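PDB 6OFT: probable zinc protease PqqL from Escherichia coli, which probably acts as a zinc-dependent periplasmic endopeptidase of the M16 family, this chain being the first half of the protein. Local coordinates for residues Q403-K406 with R407-Q411. Numbering follows the deposited sequence.
Sequences QLSK and RLWQQ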
ATOM      1  N   GLN A 403      -5.615 -17.865  15.551  1.00 27.31           N
ATOM      2  CA  GLN A 403      -6.825 -18.678  15.763  1.00 26.57           C
ATOM      3  C   GLN A 403      -7.677 -18.768  14.478  1.00 29.31           C
ATOM      4  O   GLN A 403      -8.080 -19.870  14.095  1.00 29.31           O
ATOM      5  CB  GLN A 403      -7.672 -18.116  16.919  1.00 27.79           C
ATOM      6  CG  GLN A 403      -7.107 -18.371  18.319  1.00 44.61           C
ATOM      7  CD  GLN A 403      -8.019 -17.903  19.450  1.00 71.80           C
ATOM      8  OE1 GLN A 403      -8.043 -18.489  20.541  1.00 70.35           O
ATOM      9  NE2 GLN A 403      -8.777 -16.830  19.239  1.00 65.00           N
ATOM     10  N   LEU A 404      -7.905 -17.628  13.790  1.00 25.37           N
ATOM     11  CA  LEU A 404      -8.670 -17.583  12.533  1.00 25.31           C
ATOM     12  C   LEU A 404      -8.025 -18.429  11.458  1.00 28.33           C
ATOM     13  O   LEU A 404      -8.740 -19.109  10.737  1.00 26.73           O
ATOM     14  CB  LEU A 404      -8.800 -16.153  11.979  1.00 25.66           C
ATOM     15  CG  LEU A 404      -9.954 -15.286  12.428  1.00 31.41           C
ATOM     16  CD1 LEU A 404      -9.860 -13.913  11.769  1.00 31.81           C
ATOM     17  CD2 LEU A 404     -11.321 -15.930  12.127  1.00 32.91           C
ATOM     18  N   SER A 405      -6.685 -18.339  11.309  1.00 25.45           N
ATOM     19  CA  SER A 405      -5.913 -19.104  10.322  1.00 25.87           C
ATOM     20  C   SER A 405      -6.015 -20.594  10.602  1.00 32.84           C
ATOM     21  O   SER A 405      -6.329 -21.344   9.688  1.00 32.73           O
ATOM     22  CB  SER A 405      -4.452 -18.670  10.317  1.00 27.40           C
ATOM     23  OG  SER A 405      -4.345 -17.291  10.011  1.00 29.30           O
ATOM     24  N   LYS A 406      -5.798 -21.019  11.873  1.00 32.48           N
ATOM     25  CA  LYS A 406      -5.901 -22.415  12.316  1.00 32.90           C
ATOM     26  C   LYS A 406      -7.280 -23.019  11.991  1.00 36.83           C
ATOM     27  O   LYS A 406      -7.368 -24.196  11.635  1.00 37.95           O
ATOM     28  CB  LYS A 406      -5.649 -22.523  13.828  1.00 35.88           C
ATOM     29  CG  LYS A 406      -4.253 -23.001  14.201  1.00 52.39           C
ATOM     30  CD  LYS A 406      -4.300 -24.255  15.053  1.00 64.97           C
ATOM     31  CE  LYS A 406      -2.943 -24.643  15.588  1.00 77.22           C
ATOM     32  NZ  LYS A 406      -2.986 -25.917  16.356  1.00 81.13           N
ATOM     33  N   ARG A 407      -8.343 -22.223  12.127  1.00 31.46           N
ATOM     34  CA  ARG A 407      -9.708 -22.681  11.884  1.00 30.98           C
ATOM     35  C   ARG A 407     -10.187 -22.499  10.424  1.00 32.90           C
ATOM     36  O   ARG A 407     -10.732 -23.433   9.858  1.00 32.35           O
ATOM     37  CB  ARG A 407     -10.669 -22.005  12.869  1.00 30.19           C
ATOM     38  CG  ARG A 407     -12.141 -22.361  12.652  1.00 40.19           C
ATOM     39  CD  ARG A 407     -13.027 -21.775  13.723  1.00 43.80           C
ATOM     40  NE  ARG A 407     -12.991 -20.315  13.725  1.00 43.30           N
ATOM     41  CZ  ARG A 407     -13.857 -19.549  13.076  1.00 55.93           C
ATOM     42  NH1 ARG A 407     -14.839 -20.096  12.368  1.00 41.24           N
ATOM     43  NH2 ARG A 407     -13.753 -18.230  13.134  1.00 44.57           N
ATOM     44  N   LEU A 408     -10.055 -21.302   9.849  1.00 28.52           N
ATOM     45  CA  LEU A 408     -10.563 -21.038   8.497  1.00 27.65           C
ATOM     46  C   LEU A 408      -9.737 -21.663   7.368  1.00 32.37           C
ATOM     47  O   LEU A 408     -10.315 -21.983   6.322  1.00 31.53           O
ATOM     48  CB  LEU A 408     -10.775 -19.540   8.243  1.00 26.67           C
ATOM     49  CG  LEU A 408     -11.829 -18.857   9.137  1.00 30.76           C
ATOM     50  CD1 LEU A 408     -11.921 -17.384   8.821  1.00 29.80           C
ATOM     51  CD2 LEU A 408     -13.217 -19.521   9.000  1.00 30.29           C
ATOM     52  N   TRP A 409      -8.412 -21.851   7.561  1.00 29.48           N
ATOM     53  CA  TRP A 409      -7.574 -22.447   6.514  1.00 29.39           C
ATOM     54  C   TRP A 409      -7.912 -23.914   6.241  1.00 31.46           C
ATOM     55  O   TRP A 409      -7.506 -24.419   5.201  1.00 29.64           O
ATOM     56  CB  TRP A 409      -6.070 -22.290   6.796  1.00 28.56           C
ATOM     57  CG  TRP A 409      -5.510 -20.899   6.699  1.00 29.21           C
ATOM     58  CD1 TRP A 409      -6.128 -19.790   6.204  1.00 31.76           C
ATOM     59  CD2 TRP A 409      -4.185 -20.488   7.071  1.00 29.11           C
ATOM     60  NE1 TRP A 409      -5.274 -18.714   6.244  1.00 31.04           N
ATOM     61  CE2 TRP A 409      -4.076 -19.111   6.776  1.00 32.54           C
ATOM     62  CE3 TRP A 409      -3.075 -21.153   7.626  1.00 30.70           C
ATOM     63  CZ2 TRP A 409      -2.909 -18.380   7.029  1.00 31.85           C
ATOM     64  CZ3 TRP A 409      -1.918 -20.429   7.870  1.00 31.94           C
ATOM     65  CH2 TRP A 409      -1.846 -19.058   7.584  1.00 32.13           C
ATOM     66  N   GLN A 410      -8.700 -24.586   7.117  1.00 28.47           N
ATOM     67  CA  GLN A 410      -9.080 -25.981   6.857  1.00 29.18           C
ATOM     68  C   GLN A 410     -10.130 -26.066   5.716  1.00 31.13           C
ATOM     69  O   GLN A 410     -10.333 -27.131   5.133  1.00 31.04           O
ATOM     70  CB  GLN A 410      -9.476 -26.743   8.140  1.00 32.39           C
ATOM     71  CG  GLN A 410     -10.727 -26.261   8.865  1.00 55.59           C
ATOM     72  CD  GLN A 410     -10.723 -26.555  10.355  1.00 73.42           C
ATOM     73  OE1 GLN A 410      -9.755 -26.290  11.085  1.00 69.22           O
ATOM     74  NE2 GLN A 410     -11.831 -27.073  10.853  1.00 63.20           N
ATOM     75  N   GLN A 411     -10.704 -24.913   5.334  1.00 25.70           N
ATOM     76  CA  GLN A 411     -11.608 -24.785   4.188  1.00 25.01           C
ATOM     77  C   GLN A 411     -10.797 -24.610   2.876  1.00 26.45           C
ATOM     78  O   GLN A 411     -11.367 -24.668   1.785  1.00 24.82           O
ATOM     79  CB  GLN A 411     -12.561 -23.591   4.391  1.00 26.39           C
ATOM     80  CG  GLN A 411     -13.713 -23.946   5.313  1.00 39.53           C
ATOM     81  CD  GLN A 411     -14.566 -22.760   5.610  1.00 49.33           C
ATOM     82  OE1 GLN A 411     -15.321 -22.285   4.762  1.00 42.73           O
ATOM     83  NE2 GLN A 411     -14.457 -22.250   6.825  1.00 42.57           N
TER
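One face of the Trp409 indole lies against Ser405: Ser405 CB sits 3.5 Å from the centroid of the six-membered ring, 8° off the ring normal, a CH-pi contact one helical turn apart. Ser405 OG stays over the same face, 3.5 Å from Trp409 CZ2, but is hydrogen-bonded to Thr401 O, a turn back, as its chi1 of -59° turns it alongside its own backbone N. Trp409 CG is anti to its own carbonyl carbon (chi1 -69°), which brings the indole face against Ser405, while Ala278 and Met282 of helix 271-296 and Leu363 of helix 352-371 touch the Trp409 side chain. The contact sits where helix 398-408 runs into the 3-10 segment 409-411, in the helical layer packed on helices 271-296 and 352-371 of this M16 fragment, away from the predicted zinc site. Successive i to i+4 bonds hold the turn, Leu408 N to Leu404 O being 2.7 Å and Trp409 N to Ser405 O 3.0 Å; Gln411 N then reaches Leu408 O at 3.1 Å, an i to i+3 bond. Elsewhere on the helix, Leu404 and Leu408 run side by side, Leu404 CD2 to Leu408 CD1 3.7 Å. The Arg407 guanidinium slants against Leu404 CD2, with Arg407 NH2 3.5 Å from it, while NH2 also forms a salt bridge with Glu271.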